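Local coordinates for protein thymidylate synthase thyX (Helicobacter pylori, PDB 3N3Y) that probably catalyses the FAD-dependent reductive methylation of dUMP to dTMP, taking the methyl group from methylenetetrahydrofolate and reducing power from NADPH, at residues D43-L46 with I47-G51; T96-E99 with L100-E104; N139-L143 with L144-N148. One frame throughout, in Å; residues are numbered along the deposited sequence.

Contact 1: residues D43-L46 with I47-G51; sequences DKEL and IHRVG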
loop_
_atom_site.group_PDB
_atom_site.type_symbol
_atom_site.label_atom_id
_atom_site.label_comp_id
_atom_site.label_asym_id
_atom_site.label_seq_id
_atom_site.Cartn_x
_atom_site.Cartn_y
_atom_site.Cartn_z
ATOM N N ASP A 43 27.664 8.972 -9.228
ATOM C CA ASP A 43 26.389 8.261 -9.282
ATOM C C ASP A 43 25.915 7.898 -7.867
ATOM O O ASP A 43 24.732 8.065 -7.551
ATOM C CB ASP A 43 26.472 7.023 -10.189
ATOM C CG ASP A 43 26.400 7.379 -11.683
ATOM O OD1 ASP A 43 26.046 8.536 -12.006
ATOM O OD2 ASP A 43 26.690 6.503 -12.534
ATOM N N LYS A 44 26.835 7.417 -7.021
ATOM C CA LYS A 44 26.499 7.099 -5.628
ATOM C C LYS A 44 26.039 8.351 -4.906
ATOM O O LYS A 44 25.090 8.323 -4.129
ATOM C CB LYS A 44 27.695 6.516 -4.863
ATOM C CG LYS A 44 28.032 5.063 -5.159
ATOM C CD LYS A 44 29.216 4.619 -4.297
ATOM C CE LYS A 44 30.333 5.670 -4.336
ATOM N NZ LYS A 44 31.531 5.320 -3.516
ATOM N N GLU A 45 26.732 9.453 -5.163
ATOM C CA GLU A 45 26.409 10.709 -4.517
ATOM C C GLU A 45 24.992 11.126 -4.861
ATOM O O GLU A 45 24.268 11.649 -4.013
ATOM C CB GLU A 45 27.391 11.790 -4.949
ATOM C CG GLU A 45 26.856 13.195 -4.803
ATOM C CD GLU A 45 26.586 13.580 -3.355
ATOM O OE1 GLU A 45 26.714 12.707 -2.463
ATOM O OE2 GLU A 45 26.247 14.765 -3.111
ATOM N N LEU A 46 24.601 10.884 -6.109
ATOM C CA LEU A 46 23.285 11.284 -6.607
ATOM C C LEU A 46 22.126 10.578 -5.884
ATOM O O LEU A 46 21.110 11.200 -5.562
ATOM C CB LEU A 46 23.191 11.044 -8.121
ATOM C CG LEU A 46 21.815 11.245 -8.770
ATOM C CD1 LEU A 46 21.465 12.725 -8.894
ATOM C CD2 LEU A 46 21.778 10.571 -10.124
ATOM N N ILE A 47 22.289 9.282 -5.630
ATOM C CA ILE A 47 21.260 8.508 -4.958
ATOM C C ILE A 47 20.982 9.109 -3.588
ATOM O O ILE A 47 19.833 9.263 -3.173
ATOM C CB ILE A 47 21.678 7.038 -4.808
ATOM C CG1 ILE A 47 21.914 6.417 -6.185
ATOM C CG2 ILE A 47 20.614 6.264 -4.039
ATOM C CD1 ILE A 47 22.453 5.005 -6.150
ATOM N N HIS A 48 22.052 9.483 -2.904
ATOM C CA HIS A 48 21.950 10.012 -1.561
ATOM C C HIS A 48 21.292 11.386 -1.524
ATOM O O HIS A 48 20.418 11.637 -0.700
ATOM C CB HIS A 48 23.339 10.074 -0.921
ATOM C CG HIS A 48 23.323 10.528 0.502
ATOM N ND1 HIS A 48 23.151 9.657 1.557
ATOM C CD2 HIS A 48 23.445 11.762 1.047
ATOM C CE1 HIS A 48 23.175 10.335 2.692
ATOM N NE2 HIS A 48 23.351 11.614 2.410
ATOM N N ARG A 49 21.706 12.277 -2.418
ATOM C CA ARG A 49 21.208 13.647 -2.383
ATOM C C ARG A 49 19.746 13.769 -2.815
ATOM O O ARG A 49 18.953 14.442 -2.149
ATOM C CB ARG A 49 22.097 14.580 -3.210
ATOM C CG ARG A 49 21.491 15.975 -3.382
ATOM C CD ARG A 49 22.449 16.939 -4.085
ATOM N NE ARG A 49 23.272 16.253 -5.076
ATOM C CZ ARG A 49 22.914 16.041 -6.339
ATOM N NH1 ARG A 49 21.731 16.465 -6.783
ATOM N NH2 ARG A 49 23.744 15.398 -7.156
ATOM N N VAL A 50 19.395 13.124 -3.926
ATOM C CA VAL A 50 18.014 13.141 -4.428
ATOM C C VAL A 50 17.088 12.242 -3.594
ATOM O O VAL A 50 15.966 12.624 -3.255
ATOM C CB VAL A 50 17.932 12.727 -5.937
ATOM C CG1 VAL A 50 16.497 12.742 -6.424
ATOM C CG2 VAL A 50 18.784 13.652 -6.806
ATOM N N GLY A 51 17.561 11.045 -3.271
ATOM C CA GLY A 51 16.812 10.133 -2.427
ATOM C C GLY A 51 16.323 10.759 -1.126
ATOM O O GLY A 51 15.363 10.281 -0.531
#
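Leu46 and Val50, one helical turn apart, carry the apolar part of this contact: the CD1 branch of Leu46 meets CG2 of Val50 at 3.5 Å, and the two side chains lie alongside each other, pointing the same way. Leu46 places its CG anti to the backbone N (chi1 172°), which lays the isobutyl group along the helix towards the next turn. The same CD1 methyl approaches Arg49 NH2 at 3.9 Å and so meets the guanidinium obliquely.

The charged pair of the exposed side is Glu45 with Arg49. OE2 of Glu45 comes in the plane of the guanidinium, at its NE edge, but the OE2 to NE distance of 3.9 Å makes this a long salt bridge. The side chains run roughly at right angles, and carboxylate and guanidinium planes are 54° apart, far from a two-pronged pairing.

Beneath the side chains runs alpha-helical backbone bonding. Arg49 N to Glu45 O and Val50 N to Leu46 O are both 3.1 Å, whereas Ile47 N divides weakly between Asp43 O and Lys44 O, and His48 N bonds weakly to Lys44 O.

Both segments belong to helix 41-51, whose buried side lies against helix 20-30: Leu46 packs on Ile26 and Arg27, Ile47 on Ala22 and Ser23. Asp43 ties the two helices together through a salt bridge to Arg27, and Val50 reaches His56 of the following loop.

Contact 2: residues T96-E99 with L100-E104; sequences TLRE and LKEVE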
loop_
_atom_site.group_PDB
_atom_site.type_symbol
_atom_site.label_atom_id
_atom_site.label_comp_id
_atom_site.label_asym_id
_atom_site.label_seq_id
_atom_site.Cartn_x
_atom_site.Cartn_y
_atom_site.Cartn_z
ATOM N N THR A 96 4.141 -25.437 13.735
ATOM C CA THR A 96 5.489 -25.812 14.139
ATOM C C THR A 96 5.650 -26.063 15.644
ATOM O O THR A 96 6.746 -26.402 16.100
ATOM C CB THR A 96 6.500 -24.724 13.763
ATOM O OG1 THR A 96 6.149 -23.524 14.454
ATOM C CG2 THR A 96 6.518 -24.471 12.250
ATOM N N LEU A 97 4.582 -25.867 16.415
ATOM C CA LEU A 97 4.672 -25.959 17.880
ATOM C C LEU A 97 5.086 -27.342 18.373
ATOM O O LEU A 97 5.659 -27.475 19.449
ATOM C CB LEU A 97 3.362 -25.522 18.554
ATOM C CG LEU A 97 3.351 -24.059 19.020
ATOM C CD1 LEU A 97 2.098 -23.724 19.848
ATOM C CD2 LEU A 97 4.621 -23.729 19.810
ATOM N N ARG A 98 4.795 -28.368 17.581
ATOM C CA ARG A 98 5.166 -29.742 17.913
ATOM C C ARG A 98 6.686 -29.935 18.110
ATOM O O ARG A 98 7.138 -30.958 18.642
ATOM C CB ARG A 98 4.631 -30.685 16.841
ATOM C CG ARG A 98 3.364 -31.432 17.227
ATOM C CD ARG A 98 3.732 -32.895 17.398
ATOM N NE ARG A 98 4.857 -33.238 16.517
ATOM C CZ ARG A 98 5.732 -34.220 16.738
ATOM N NH1 ARG A 98 5.621 -34.983 17.821
ATOM N NH2 ARG A 98 6.719 -34.439 15.872
ATOM N N GLU A 99 7.468 -28.944 17.688
ATOM C CA GLU A 99 8.897 -28.922 17.987
ATOM C C GLU A 99 9.191 -29.106 19.488
ATOM O O GLU A 99 10.287 -29.538 19.864
ATOM C CB GLU A 99 9.523 -27.613 17.488
ATOM C CG GLU A 99 9.105 -26.365 18.283
ATOM C CD GLU A 99 9.492 -25.065 17.581
ATOM O OE1 GLU A 99 10.212 -25.138 16.557
ATOM O OE2 GLU A 99 9.082 -23.973 18.050
ATOM N N LEU A 100 8.220 -28.762 20.336
ATOM C CA LEU A 100 8.371 -28.851 21.800
ATOM C C LEU A 100 8.064 -30.248 22.349
ATOM O O LEU A 100 8.470 -30.599 23.455
ATOM C CB LEU A 100 7.460 -27.841 22.513
ATOM C CG LEU A 100 7.810 -26.354 22.503
ATOM C CD1 LEU A 100 6.826 -25.568 23.369
ATOM C CD2 LEU A 100 9.237 -26.129 22.986
ATOM N N LYS A 101 7.319 -31.024 21.576
ATOM C CA LYS A 101 6.944 -32.374 21.956
ATOM C C LYS A 101 8.185 -33.187 22.305
ATOM O O LYS A 101 8.153 -34.062 23.169
ATOM C CB LYS A 101 6.207 -33.035 20.791
ATOM C CG LYS A 101 5.770 -34.456 21.046
ATOM C CD LYS A 101 4.412 -34.499 21.703
ATOM C CE LYS A 101 3.886 -35.923 21.698
ATOM N NZ LYS A 101 3.941 -36.485 20.318
ATOM N N GLU A 102 9.288 -32.861 21.645
ATOM C CA GLU A 102 10.473 -33.701 21.668
ATOM C C GLU A 102 11.508 -33.349 22.737
ATOM O O GLU A 102 12.503 -34.052 22.880
ATOM C CB GLU A 102 11.123 -33.692 20.277
ATOM C CG GLU A 102 10.328 -34.476 19.217
ATOM C CD GLU A 102 9.859 -33.624 18.027
ATOM O OE1 GLU A 102 10.706 -32.972 17.370
ATOM O OE2 GLU A 102 8.638 -33.630 17.737
ATOM N N VAL A 103 11.291 -32.280 23.494
ATOM C CA VAL A 103 12.320 -31.820 24.435
ATOM C C VAL A 103 12.024 -32.148 25.901
ATOM O O VAL A 103 10.865 -32.342 26.281
ATOM C CB VAL A 103 12.569 -30.307 24.303
ATOM C CG1 VAL A 103 12.574 -29.895 22.827
ATOM C CG2 VAL A 103 11.522 -29.533 25.076
ATOM N N GLU A 104 13.085 -32.201 26.712
ATOM C CA GLU A 104 12.984 -32.520 28.140
ATOM C C GLU A 104 12.511 -31.322 28.939
ATOM O O GLU A 104 12.698 -30.181 28.516
ATOM C CB GLU A 104 14.337 -32.970 28.719
ATOM C CG GLU A 104 15.038 -34.065 27.944
ATOM C CD GLU A 104 14.086 -35.160 27.501
ATOM O OE1 GLU A 104 13.247 -35.597 28.328
ATOM O OE2 GLU A 104 14.178 -35.579 26.322
#
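Arg98 and Glu102 meet through a salt bridge in which OE2 of the glutamate sits over one face of the guanidinium, 2.8 Å from NH2. With the oxygen over the face rather than on an N-H line, and the planes 44° apart, the pairing is electrostatic rather than a straight hydrogen bond; OE2 also lies 3.2 Å from Arg98 O, acceptor against acceptor. Bends at chi2 and chi3 fold the arginine back towards Lys101, whose NZ stands in the guanidinium plane 3.4 Å from NH1, a like-charge approach that the Glu102 carboxylate probably offsets.

Two backbone donors are satisfied in 3-10 fashion, each from above its carbonyl plane. Leu100 N bonds to Leu97 O at 3.0 Å almost straight (169°); Lys101 N, 2.9 Å from Arg98 O, stands farther out of plane and bonds less straight (143°). The series then skips a step, Glu102 N being 3.9 Å from Glu99 O, before a type I beta turn in which Val103 N bonds to Leu100 O. Lys101 O receives a weak hydrogen bond from Ser145 OG.

Both carboxylate oxygens of Glu99 are engaged: OE1 in a salt bridge to Lys91, OE2 in a hydrogen bond with Tyr162 OH. Consecutive i to i+3 bonds mark a 3-10 turn, here running into a beta turn beyond the dUMP-binding residues Ser92, Ser93 and Arg94; through Lys91, Glu99 is a second-shell residue of that pocket.

Contact 3: residues N139-L143 with L144-N148; sequences NLRVL and LSEHN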
loop_
_atom_site.group_PDB
_atom_site.type_symbol
_atom_site.label_atom_id
_atom_site.label_comp_id
_atom_site.label_asym_id
_atom_site.label_seq_id
_atom_site.Cartn_x
_atom_site.Cartn_y
_atom_site.Cartn_z
ATOM N N ASN A 139 4.860 -24.947 30.937
ATOM C CA ASN A 139 3.432 -25.251 30.789
ATOM C C ASN A 139 3.022 -25.543 29.345
ATOM O O ASN A 139 2.231 -26.460 29.096
ATOM C CB ASN A 139 2.562 -24.151 31.387
ATOM C CG ASN A 139 2.581 -24.172 32.905
ATOM O OD1 ASN A 139 2.353 -23.159 33.571
ATOM N ND2 ASN A 139 2.869 -25.327 33.454
ATOM N N LEU A 140 3.565 -24.768 28.404
ATOM C CA LEU A 140 3.306 -24.968 26.979
ATOM C C LEU A 140 3.799 -26.343 26.546
ATOM O O LEU A 140 3.109 -27.065 25.829
ATOM C CB LEU A 140 4.019 -23.892 26.150
ATOM C CG LEU A 140 3.767 -23.859 24.632
ATOM C CD1 LEU A 140 2.285 -23.681 24.350
ATOM C CD2 LEU A 140 4.589 -22.765 23.929
ATOM N N ARG A 141 5.005 -26.697 26.988
ATOM C CA ARG A 141 5.588 -27.998 26.669
ATOM C C ARG A 141 4.692 -29.128 27.168
ATOM O O ARG A 141 4.404 -30.065 26.433
ATOM C CB ARG A 141 6.997 -28.153 27.252
ATOM C CG ARG A 141 7.677 -29.428 26.792
ATOM C CD ARG A 141 8.822 -29.837 27.680
ATOM N NE ARG A 141 8.412 -30.155 29.050
ATOM C CZ ARG A 141 7.978 -31.347 29.454
ATOM N NH1 ARG A 141 7.866 -32.350 28.592
ATOM N NH2 ARG A 141 7.647 -31.533 30.725
ATOM N N VAL A 142 4.242 -29.020 28.413
ATOM C CA VAL A 142 3.323 -29.998 28.975
ATOM C C VAL A 142 2.011 -30.144 28.168
ATOM O O VAL A 142 1.573 -31.263 27.897
ATOM C CB VAL A 142 3.051 -29.708 30.464
ATOM C CG1 VAL A 142 1.890 -30.548 30.991
ATOM C CG2 VAL A 142 4.329 -29.958 31.293
ATOM N N LEU A 143 1.398 -29.029 27.770
ATOM C CA LEU A 143 0.152 -29.092 27.004
ATOM C C LEU A 143 0.329 -29.913 25.745
ATOM O O LEU A 143 -0.515 -30.741 25.401
ATOM C CB LEU A 143 -0.331 -27.696 26.614
ATOM C CG LEU A 143 -0.782 -26.787 27.761
ATOM C CD1 LEU A 143 -1.012 -25.362 27.238
ATOM C CD2 LEU A 143 -2.023 -27.339 28.446
ATOM N N LEU A 144 1.439 -29.668 25.062
ATOM C CA LEU A 144 1.743 -30.319 23.798
ATOM C C LEU A 144 2.200 -31.770 23.935
ATOM O O LEU A 144 1.958 -32.587 23.042
ATOM C CB LEU A 144 2.850 -29.544 23.082
ATOM C CG LEU A 144 2.518 -28.126 22.645
ATOM C CD1 LEU A 144 3.786 -27.386 22.285
ATOM C CD2 LEU A 144 1.551 -28.156 21.481
ATOM N N SER A 145 2.873 -32.075 25.043
ATOM C CA SER A 145 3.690 -33.276 25.138
ATOM C C SER A 145 3.030 -34.388 25.934
ATOM O O SER A 145 3.181 -35.570 25.625
ATOM C CB SER A 145 5.040 -32.931 25.761
ATOM O OG SER A 145 5.930 -34.027 25.680
ATOM N N GLU A 146 2.298 -34.009 26.968
ATOM C CA GLU A 146 1.670 -34.987 27.826
ATOM C C GLU A 146 0.181 -35.108 27.513
ATOM O O GLU A 146 -0.365 -36.206 27.496
ATOM C CB GLU A 146 1.937 -34.634 29.293
ATOM C CG GLU A 146 3.407 -34.246 29.534
ATOM C CD GLU A 146 3.853 -34.403 30.991
ATOM O OE1 GLU A 146 2.994 -34.727 31.844
ATOM O OE2 GLU A 146 5.065 -34.202 31.277
ATOM N N HIS A 147 -0.471 -33.990 27.226
ATOM C CA HIS A 147 -1.898 -34.022 26.904
ATOM C C HIS A 147 -2.165 -34.038 25.395
ATOM O O HIS A 147 -3.306 -34.171 24.958
ATOM C CB HIS A 147 -2.606 -32.838 27.554
ATOM C CG HIS A 147 -2.264 -32.661 28.997
ATOM N ND1 HIS A 147 -2.771 -33.477 29.985
ATOM C CD2 HIS A 147 -1.463 -31.766 29.622
ATOM C CE1 HIS A 147 -2.298 -33.092 31.158
ATOM N NE2 HIS A 147 -1.502 -32.054 30.966
ATOM N N ASN A 148 -1.111 -33.895 24.603
ATOM C CA ASN A 148 -1.249 -33.892 23.155
ATOM C C ASN A 148 -2.343 -32.966 22.626
ATOM O O ASN A 148 -3.111 -33.347 21.741
ATOM C CB ASN A 148 -1.493 -35.309 22.649
ATOM C CG ASN A 148 -0.218 -36.112 22.550
ATOM O OD1 ASN A 148 0.173 -36.815 23.492
ATOM N ND2 ASN A 148 0.451 -36.008 21.403
#
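Helical bonding persists from Leu140 to Ser145 and then unravels over the residues up to Asn148. Leu144 N still makes a regular bond to Leu140 O at 3.2 Å, whereas the bond of Ser145 N to Arg141 O is strongly bent (124°) and counts as weak. Val142 O gathers the last donors of the helix. Glu146 N bonds to it at 3.0 Å, Ser145 N reaches it at 3.2 Å from high above the carbonyl plane, on the same face of that plane as Glu146 N, and His147 N adds a weak i to i+5 bond, a sign that the final turn is opening. Asn148, with positive phi, is the first residue to leave helical conformation, and the Leu143 backbone is hydrogen-bonded to that of Ile149 just beyond.

Among the side chains, His147 folds back along the helix end. Its CD2–NE2 side comes to CG1 of Val142, with NE2 at 3.7 Å, and CA of Leu143 lies at the ring edge. Leu144 keeps its CG beside the backbone N (chi1 -65°), which rests this atom 3.4 Å from Leu140 O; CD1 continues to Leu140 CG at 4.2 Å. Arg141 is bent at chi3, and its NH2 stays 3.8 Å from Glu146 OE2, a long salt bridge with the planes 65° apart. The stronger partner of this guanidinium is Glu138, one turn earlier, so Glu146 adds a second, looser negative charge.

Three neighbours cover this C-terminal end of helix 127-145. Helix 151-154 lies against Leu144 through Asn151 and Ala154, the 97-104 region packs Leu100 on Leu140, and a neighbouring subunit brings its Met132 to Asn139 and Leu143 and its Lys128 to His147.

Contact 1 lies on the opposite side of the chain's centre from the other two, its centre 50 Å from that of contact 2 and 55 Å from that of contact 3. Contacts 2 and 3, whose centres are 9 Å apart, form one packed unit: CD1 of Leu144 reaches Leu97 O at 3.4 Å, and CE of Lys101 is equally close to ND2 of Asn148. Both sides of the subunit nevertheless approach a nucleotide site of the tetramer. The Val50 side chain is about 9 Å from a bound FAD, that of Leu97 about 7 Å and that of Leu140 about 10 Å from a dUMP, which leaves contact 3 farther from the nucleotide than contact 2.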